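Local coordinates for outer membrane protein Omp121 (Bacteroides thetaiotaomicron, PDB 5FQ8) that probably takes up peptides across the bacterial outer membrane as a calcium-binding barrel of the TonB-dependent receptor family, at residues N319-L331 with G364-E378. Sequence-based numbering, arbitrary orientation.
Sequences NNFATTGQGLSML and GVMNPYYILNNYLNE
The amide of F321 donates to the carbonyl of N377, N to O 3.3 Å, and ties the residue just past strand 306-320 to the second residue of strand 376-394. The bond is bent, 141° at the hydrogen. One residue further into the strands, N320 and E378 form an antiparallel non-hydrogen-bonded pair, their side chains lying side by side on the same sheet face. There N320 ND2 rests against E378 CG and sends a weak bond of 3.5 Å to E378 OE1, with amide and carboxylate planes 72° apart. N377 stretches its side chain away from the backbone N (chi1 -176°), crossing that of T323 at about a right angle; its ND2 makes a weak bond, 3.5 Å long, to T323 OG1.

Beyond these polar links the contact is mostly apolar, with methyl groups also resting on backbone carbonyls and a hydroxyl. L328, centre of an inverse gamma turn, lays CD2 on M366 CG at 3.6 Å, while CD1 meets Y375 OH. I371 brings its CD1 end to S329 O and its CG2 branch to L328 O; the same CG2 lies over one face of the Y375 ring, near the rim. M330 CG packs on L372 CG at 3.8 Å, and L372 CD2 also meets A322 CB. N367, at the N-cap of helix 368-374, accepts from Y369 N through OD1.

Q326, on the loop between strand and helix, hydrogen-bonds the backbone of the bound peptide. F126 of the plug domain touches F321 and N377, and L372 lies close to I283 and T285 of a calcium site. The contact thus joins antiparallel strands 306-320 and 376-394 of the barrel, and sets helix 368-374 against the start of helix 330-335, with L420 of helix 420-424 packing on L328, M366 and Y375.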
ATOM      1  N   ASN B 319     -20.907   3.647   5.657  1.00 23.58           N
ATOM      2  CA  ASN B 319     -20.591   4.689   6.615  1.00 23.40           C
ATOM      3  C   ASN B 319     -19.606   5.683   6.029  1.00 23.31           C
ATOM      4  O   ASN B 319     -18.672   5.307   5.325  1.00 23.26           O
ATOM      5  CB  ASN B 319     -19.988   4.093   7.882  1.00 23.20           C
ATOM      6  CG  ASN B 319     -20.849   3.025   8.491  1.00 23.32           C
ATOM      7  OD1 ASN B 319     -21.114   2.006   7.880  1.00 23.46           O
ATOM      8  ND2 ASN B 319     -21.269   3.242   9.716  1.00 23.30           N
ATOM      9  N   ASN B 320     -19.831   6.950   6.321  1.00 23.32           N
ATOM     10  CA  ASN B 320     -18.854   8.015   6.160  1.00 23.22           C
ATOM     11  C   ASN B 320     -18.767   8.725   7.496  1.00 23.09           C
ATOM     12  O   ASN B 320     -19.782   8.910   8.165  1.00 26.75           O
ATOM     13  CB  ASN B 320     -19.244   9.013   5.078  1.00 23.44           C
ATOM     14  CG  ASN B 320     -19.252   8.415   3.700  1.00 23.61           C
ATOM     15  OD1 ASN B 320     -20.257   7.879   3.262  1.00 32.67           O
ATOM     16  ND2 ASN B 320     -18.145   8.524   2.998  1.00 23.57           N
ATOM     17  N   PHE B 321     -17.571   9.123   7.887  1.00 41.16           N
ATOM     18  CA  PHE B 321     -17.355   9.606   9.239  1.00 22.81           C
ATOM     19  C   PHE B 321     -16.597  10.915   9.187  1.00 36.86           C
ATOM     20  O   PHE B 321     -15.718  11.087   8.343  1.00 32.04           O
ATOM     21  CB  PHE B 321     -16.595   8.581  10.037  1.00 22.63           C
ATOM     22  CG  PHE B 321     -16.775   8.689  11.512  1.00 22.59           C
ATOM     23  CD1 PHE B 321     -16.213   9.725  12.213  1.00 22.55           C
ATOM     24  CD2 PHE B 321     -17.478   7.727  12.203  1.00 27.06           C
ATOM     25  CE1 PHE B 321     -16.365   9.815  13.568  1.00 22.55           C
ATOM     26  CE2 PHE B 321     -17.632   7.814  13.553  1.00 28.70           C
ATOM     27  CZ  PHE B 321     -17.070   8.855  14.240  1.00 24.88           C
ATOM     28  N   ALA B 322     -16.964  11.845  10.065  1.00 22.85           N
ATOM     29  CA  ALA B 322     -16.198  13.074  10.236  1.00 22.86           C
ATOM     30  C   ALA B 322     -15.151  12.784  11.304  1.00 22.68           C
ATOM     31  O   ALA B 322     -15.433  12.787  12.504  1.00 25.53           O
ATOM     32  CB  ALA B 322     -17.106  14.238  10.601  1.00 23.05           C
ATOM     33  N   THR B 323     -13.936  12.514  10.842  1.00 22.58           N
ATOM     34  CA  THR B 323     -12.857  12.008  11.675  1.00 26.98           C
ATOM     35  C   THR B 323     -12.547  12.940  12.842  1.00 29.16           C
ATOM     36  O   THR B 323     -12.574  14.160  12.698  1.00 27.66           O
ATOM     37  CB  THR B 323     -11.616  11.832  10.805  1.00 22.39           C
ATOM     38  OG1 THR B 323     -11.971  11.200   9.570  1.00 22.43           O
ATOM     39  CG2 THR B 323     -10.562  11.010  11.522  1.00 22.27           C
ATOM     40  N   THR B 324     -12.252  12.359  14.006  1.00 32.93           N
ATOM     41  CA  THR B 324     -11.886  13.132  15.187  1.00 30.96           C
ATOM     42  C   THR B 324     -10.413  12.929  15.507  1.00 28.68           C
ATOM     43  O   THR B 324      -9.777  11.984  15.031  1.00 22.45           O
ATOM     44  CB  THR B 324     -12.717  12.750  16.425  1.00 29.57           C
ATOM     45  OG1 THR B 324     -12.353  11.442  16.877  1.00 26.13           O
ATOM     46  CG2 THR B 324     -14.205  12.787  16.146  1.00 29.81           C
ATOM     47  N   GLY B 325      -9.883  13.822  16.325  1.00 22.48           N
ATOM     48  CA  GLY B 325      -8.507  13.705  16.760  1.00 30.29           C
ATOM     49  C   GLY B 325      -7.890  15.055  17.060  1.00 26.94           C
ATOM     50  O   GLY B 325      -8.522  16.100  16.957  1.00 22.74           O
ATOM     51  N   GLN B 326      -6.613  15.010  17.435  1.00 22.66           N
ATOM     52  CA  GLN B 326      -5.906  16.202  17.858  1.00 22.84           C
ATOM     53  C   GLN B 326      -5.234  16.949  16.724  1.00 22.90           C
ATOM     54  O   GLN B 326      -4.655  18.011  16.963  1.00 26.83           O
ATOM     55  CB  GLN B 326      -4.872  15.851  18.911  1.00 22.91           C
ATOM     56  CG  GLN B 326      -3.965  14.715  18.556  1.00 22.80           C
ATOM     57  CD  GLN B 326      -3.119  14.296  19.728  1.00 22.91           C
ATOM     58  OE1 GLN B 326      -3.077  14.989  20.724  1.00 23.08           O
ATOM     59  NE2 GLN B 326      -2.458  13.155  19.623  1.00 22.85           N
ATOM     60  N   GLY B 327      -5.302  16.443  15.508  1.00 22.80           N
ATOM     61  CA  GLY B 327      -4.620  17.061  14.395  1.00 23.26           C
ATOM     62  C   GLY B 327      -5.546  17.901  13.550  1.00 22.97           C
ATOM     63  O   GLY B 327      -6.370  18.660  14.062  1.00 23.07           O
ATOM     64  N   LEU B 328      -5.405  17.777  12.235  1.00 22.98           N
ATOM     65  CA  LEU B 328      -6.246  18.528  11.313  1.00 23.10           C
ATOM     66  C   LEU B 328      -7.574  17.803  11.126  1.00 30.23           C
ATOM     67  O   LEU B 328      -7.876  17.233  10.078  1.00 32.36           O
ATOM     68  CB  LEU B 328      -5.533  18.720   9.989  1.00 23.22           C
ATOM     69  CG  LEU B 328      -4.280  19.550  10.048  1.00 23.41           C
ATOM     70  CD1 LEU B 328      -3.739  19.599   8.676  1.00 23.54           C
ATOM     71  CD2 LEU B 328      -4.642  20.913  10.512  1.00 23.62           C
ATOM     72  N   SER B 329      -8.369  17.822  12.180  1.00 26.82           N
ATOM     73  CA  SER B 329      -9.716  17.285  12.153  1.00 24.72           C
ATOM     74  C   SER B 329     -10.709  18.419  12.334  1.00 23.07           C
ATOM     75  O   SER B 329     -10.334  19.546  12.644  1.00 23.23           O
ATOM     76  CB  SER B 329      -9.894  16.242  13.246  1.00 22.71           C
ATOM     77  OG  SER B 329     -10.409  16.863  14.394  1.00 22.80           O
ATOM     78  N   MET B 330     -11.989  18.095  12.148  1.00 26.34           N
ATOM     79  CA  MET B 330     -13.025  19.117  12.066  1.00 23.30           C
ATOM     80  C   MET B 330     -13.314  19.724  13.425  1.00 25.71           C
ATOM     81  O   MET B 330     -13.291  20.947  13.585  1.00 24.42           O
ATOM     82  CB  MET B 330     -14.289  18.513  11.467  1.00 23.31           C
ATOM     83  CG  MET B 330     -15.502  19.443  11.399  1.00 94.45           C
ATOM     84  SD  MET B 330     -16.539  19.400  12.840  1.00 62.22           S
ATOM     85  CE  MET B 330     -16.676  17.653  13.093  1.00119.28           C
ATOM     86  N   LEU B 331     -13.606  18.884  14.415  1.00 34.97           N
ATOM     87  CA  LEU B 331     -14.035  19.394  15.712  1.00 29.58           C
ATOM     88  C   LEU B 331     -12.888  20.038  16.458  1.00 23.43           C
ATOM     89  O   LEU B 331     -13.055  21.106  17.050  1.00 25.51           O
ATOM     90  CB  LEU B 331     -14.642  18.277  16.551  1.00 28.69           C
ATOM     91  CG  LEU B 331     -15.353  18.745  17.815  1.00 30.19           C
ATOM     92  CD1 LEU B 331     -16.529  19.620  17.464  1.00 23.68           C
ATOM     93  CD2 LEU B 331     -15.804  17.557  18.597  1.00 28.07           C
ATOM     94  N   GLY B 364      -1.960  24.768  14.050  1.00 24.52           N
ATOM     95  CA  GLY B 364      -2.290  23.374  14.206  1.00 24.17           C
ATOM     96  C   GLY B 364      -3.698  22.996  13.844  1.00 29.86           C
ATOM     97  O   GLY B 364      -4.133  21.893  14.171  1.00 26.47           O
ATOM     98  N   VAL B 365      -4.426  23.873  13.177  1.00 24.16           N
ATOM     99  CA  VAL B 365      -5.809  23.653  12.813  1.00 24.06           C
ATOM    100  C   VAL B 365      -6.027  24.205  11.413  1.00 24.23           C
ATOM    101  O   VAL B 365      -5.211  24.951  10.887  1.00 24.46           O
ATOM    102  CB  VAL B 365      -6.771  24.322  13.810  1.00 24.17           C
ATOM    103  CG1 VAL B 365      -6.670  23.681  15.170  1.00 24.03           C
ATOM    104  CG2 VAL B 365      -6.479  25.801  13.883  1.00 24.54           C
ATOM    105  N   MET B 366      -7.173  23.858  10.833  1.00 24.15           N
ATOM    106  CA  MET B 366      -7.521  24.235   9.472  1.00 24.32           C
ATOM    107  C   MET B 366      -8.990  24.601   9.391  1.00 24.42           C
ATOM    108  O   MET B 366      -9.779  24.300  10.287  1.00 24.51           O
ATOM    109  CB  MET B 366      -7.240  23.108   8.484  1.00 24.14           C
ATOM    110  CG  MET B 366      -5.858  23.095   7.882  1.00 26.05           C
ATOM    111  SD  MET B 366      -5.961  22.209   6.343  1.00 24.19           S
ATOM    112  CE  MET B 366      -6.905  23.374   5.413  1.00 37.88           C
ATOM    113  N   ASN B 367      -9.354  25.234   8.287  1.00 24.67           N
ATOM    114  CA  ASN B 367     -10.733  25.621   8.033  1.00 24.83           C
ATOM    115  C   ASN B 367     -11.639  24.404   8.095  1.00 28.45           C
ATOM    116  O   ASN B 367     -11.486  23.494   7.275  1.00 31.52           O
ATOM    117  CB  ASN B 367     -10.837  26.282   6.666  1.00 25.16           C
ATOM    118  CG  ASN B 367     -12.183  26.924   6.425  1.00 25.42           C
ATOM    119  OD1 ASN B 367     -13.208  26.437   6.873  1.00 25.30           O
ATOM    120  ND2 ASN B 367     -12.180  28.030   5.701  1.00 25.83           N
ATOM    121  N   PRO B 368     -12.605  24.360   9.009  1.00 25.62           N
ATOM    122  CA  PRO B 368     -13.394  23.137   9.185  1.00 24.27           C
ATOM    123  C   PRO B 368     -14.162  22.744   7.958  1.00 24.35           C
ATOM    124  O   PRO B 368     -14.391  21.554   7.733  1.00 25.33           O
ATOM    125  CB  PRO B 368     -14.344  23.499  10.331  1.00 24.34           C
ATOM    126  CG  PRO B 368     -13.754  24.686  10.980  1.00 24.53           C
ATOM    127  CD  PRO B 368     -13.075  25.435   9.890  1.00 32.52           C
ATOM    128  N   TYR B 369     -14.584  23.707   7.155  1.00 24.68           N
ATOM    129  CA  TYR B 369     -15.314  23.351   5.953  1.00 24.81           C
ATOM    130  C   TYR B 369     -14.395  22.772   4.896  1.00 35.59           C
ATOM    131  O   TYR B 369     -14.844  21.984   4.061  1.00 29.57           O
ATOM    132  CB  TYR B 369     -16.048  24.566   5.411  1.00 25.25           C
ATOM    133  CG  TYR B 369     -17.125  25.110   6.324  1.00 25.38           C
ATOM    134  CD1 TYR B 369     -18.401  24.582   6.307  1.00 25.41           C
ATOM    135  CD2 TYR B 369     -16.865  26.162   7.181  1.00 25.52           C
ATOM    136  CE1 TYR B 369     -19.379  25.081   7.114  1.00 26.25           C
ATOM    137  CE2 TYR B 369     -17.838  26.667   7.992  1.00 29.06           C
ATOM    138  CZ  TYR B 369     -19.099  26.126   7.955  1.00 26.90           C
ATOM    139  OH  TYR B 369     -20.077  26.639   8.771  1.00 25.90           O
ATOM    140  N   TYR B 370     -13.113  23.146   4.906  1.00 29.86           N
ATOM    141  CA  TYR B 370     -12.158  22.479   4.033  1.00 25.28           C
ATOM    142  C   TYR B 370     -12.004  21.022   4.431  1.00 24.28           C
ATOM    143  O   TYR B 370     -12.069  20.132   3.584  1.00 24.96           O
ATOM    144  CB  TYR B 370     -10.799  23.193   4.060  1.00 24.84           C
ATOM    145  CG  TYR B 370      -9.835  22.610   3.051  1.00 28.74           C
ATOM    146  CD1 TYR B 370      -9.103  21.466   3.338  1.00 25.95           C
ATOM    147  CD2 TYR B 370      -9.690  23.180   1.797  1.00 32.92           C
ATOM    148  CE1 TYR B 370      -8.258  20.915   2.416  1.00 29.48           C
ATOM    149  CE2 TYR B 370      -8.836  22.631   0.865  1.00 36.93           C
ATOM    150  CZ  TYR B 370      -8.127  21.502   1.184  1.00 33.98           C
ATOM    151  OH  TYR B 370      -7.289  20.954   0.259  1.00 27.08           O
ATOM    152  N   ILE B 371     -11.802  20.758   5.718  1.00 24.04           N
ATOM    153  CA  ILE B 371     -11.540  19.390   6.155  1.00 27.17           C
ATOM    154  C   ILE B 371     -12.705  18.479   5.800  1.00 35.41           C
ATOM    155  O   ILE B 371     -12.506  17.342   5.361  1.00 39.80           O
ATOM    156  CB  ILE B 371     -11.237  19.352   7.662  1.00 23.53           C
ATOM    157  CG1 ILE B 371     -10.071  20.274   7.989  1.00 23.63           C
ATOM    158  CG2 ILE B 371     -10.916  17.958   8.087  1.00 23.25           C
ATOM    159  CD1 ILE B 371      -9.766  20.369   9.461  1.00 23.52           C
ATOM    160  N   LEU B 372     -13.939  18.967   5.970  1.00 35.64           N
ATOM    161  CA  LEU B 372     -15.118  18.151   5.686  1.00 44.21           C
ATOM    162  C   LEU B 372     -15.332  17.959   4.194  1.00 24.01           C
ATOM    163  O   LEU B 372     -15.786  16.896   3.759  1.00 23.95           O
ATOM    164  CB  LEU B 372     -16.360  18.787   6.304  1.00 23.96           C
ATOM    165  CG  LEU B 372     -16.552  18.778   7.813  1.00 23.82           C
ATOM    166  CD1 LEU B 372     -17.518  19.854   8.147  1.00 24.08           C
ATOM    167  CD2 LEU B 372     -17.074  17.453   8.260  1.00 23.62           C
ATOM    168  N   ASN B 373     -14.999  18.963   3.401  1.00 24.27           N
ATOM    169  CA  ASN B 373     -15.168  18.906   1.962  1.00 24.52           C
ATOM    170  C   ASN B 373     -14.030  18.211   1.225  1.00 24.44           C
ATOM    171  O   ASN B 373     -14.195  17.906   0.047  1.00 24.64           O
ATOM    172  CB  ASN B 373     -15.318  20.318   1.418  1.00 24.90           C
ATOM    173  CG  ASN B 373     -16.747  20.748   1.343  1.00 25.15           C
ATOM    174  OD1 ASN B 373     -17.605  19.996   0.905  1.00 27.23           O
ATOM    175  ND2 ASN B 373     -17.021  21.966   1.778  1.00 25.38           N
ATOM    176  N   ASN B 374     -12.888  17.955   1.871  1.00 24.19           N
ATOM    177  CA  ASN B 374     -11.720  17.471   1.160  1.00 24.18           C
ATOM    178  C   ASN B 374     -11.049  16.257   1.761  1.00 23.85           C
ATOM    179  O   ASN B 374     -10.080  15.774   1.179  1.00 23.86           O
ATOM    180  CB  ASN B 374     -10.679  18.585   1.048  1.00 24.34           C
ATOM    181  CG  ASN B 374     -11.123  19.682   0.135  1.00 24.73           C
ATOM    182  OD1 ASN B 374     -10.993  19.581  -1.081  1.00 24.97           O
ATOM    183  ND2 ASN B 374     -11.663  20.739   0.707  1.00 24.85           N
ATOM    184  N   TYR B 375     -11.508  15.754   2.888  1.00 28.30           N
ATOM    185  CA  TYR B 375     -10.942  14.551   3.467  1.00 28.94           C
ATOM    186  C   TYR B 375     -11.899  13.406   3.241  1.00 29.22           C
ATOM    187  O   TYR B 375     -13.044  13.599   2.840  1.00 39.51           O
ATOM    188  CB  TYR B 375     -10.660  14.746   4.954  1.00 23.15           C
ATOM    189  CG  TYR B 375      -9.409  15.528   5.238  1.00 23.17           C
ATOM    190  CD1 TYR B 375      -9.239  16.802   4.741  1.00 23.41           C
ATOM    191  CD2 TYR B 375      -8.393  14.987   6.003  1.00 24.03           C
ATOM    192  CE1 TYR B 375      -8.109  17.506   4.994  1.00 23.47           C
ATOM    193  CE2 TYR B 375      -7.273  15.696   6.277  1.00 23.06           C
ATOM    194  CZ  TYR B 375      -7.134  16.950   5.764  1.00 23.29           C
ATOM    195  OH  TYR B 375      -6.003  17.662   6.022  1.00 28.44           O
ATOM    196  N   LEU B 376     -11.414  12.202   3.484  1.00 23.12           N
ATOM    197  CA  LEU B 376     -12.184  11.016   3.160  1.00 23.12           C
ATOM    198  C   LEU B 376     -11.975   9.963   4.225  1.00 46.29           C
ATOM    199  O   LEU B 376     -10.843   9.714   4.639  1.00 34.76           O
ATOM    200  CB  LEU B 376     -11.787  10.461   1.803  1.00 23.28           C
ATOM    201  CG  LEU B 376     -12.511   9.193   1.393  1.00 23.32           C
ATOM    202  CD1 LEU B 376     -13.688   9.607   0.592  1.00 23.57           C
ATOM    203  CD2 LEU B 376     -11.609   8.313   0.588  1.00 23.38           C
ATOM    204  N   ASN B 377     -13.064   9.356   4.669  1.00 22.86           N
ATOM    205  CA  ASN B 377     -13.008   8.222   5.582  1.00 22.69           C
ATOM    206  C   ASN B 377     -14.307   7.434   5.422  1.00 28.96           C
ATOM    207  O   ASN B 377     -15.236   7.534   6.218  1.00 25.43           O
ATOM    208  CB  ASN B 377     -12.798   8.658   7.026  1.00 22.54           C
ATOM    209  CG  ASN B 377     -12.638   7.498   7.947  1.00 26.18           C
ATOM    210  OD1 ASN B 377     -12.567   6.355   7.516  1.00 24.55           O
ATOM    211  ND2 ASN B 377     -12.576   7.776   9.227  1.00 22.33           N
ATOM    212  N   GLU B 378     -14.349   6.600   4.395  1.00 26.74           N
ATOM    213  CA  GLU B 378     -15.556   5.892   4.006  1.00 30.80           C
ATOM    214  C   GLU B 378     -15.440   4.423   4.372  1.00 23.01           C
ATOM    215  O   GLU B 378     -14.345   3.888   4.499  1.00 22.90           O
ATOM    216  CB  GLU B 378     -15.789   6.056   2.509  1.00 36.76           C
ATOM    217  CG  GLU B 378     -17.122   5.564   2.008  1.00 31.53           C
ATOM    218  CD  GLU B 378     -17.269   5.728   0.528  1.00 27.96           C
ATOM    219  OE1 GLU B 378     -17.258   6.879   0.057  1.00 23.93           O
ATOM    220  OE2 GLU B 378     -17.382   4.700  -0.162  1.00 34.56           O
TER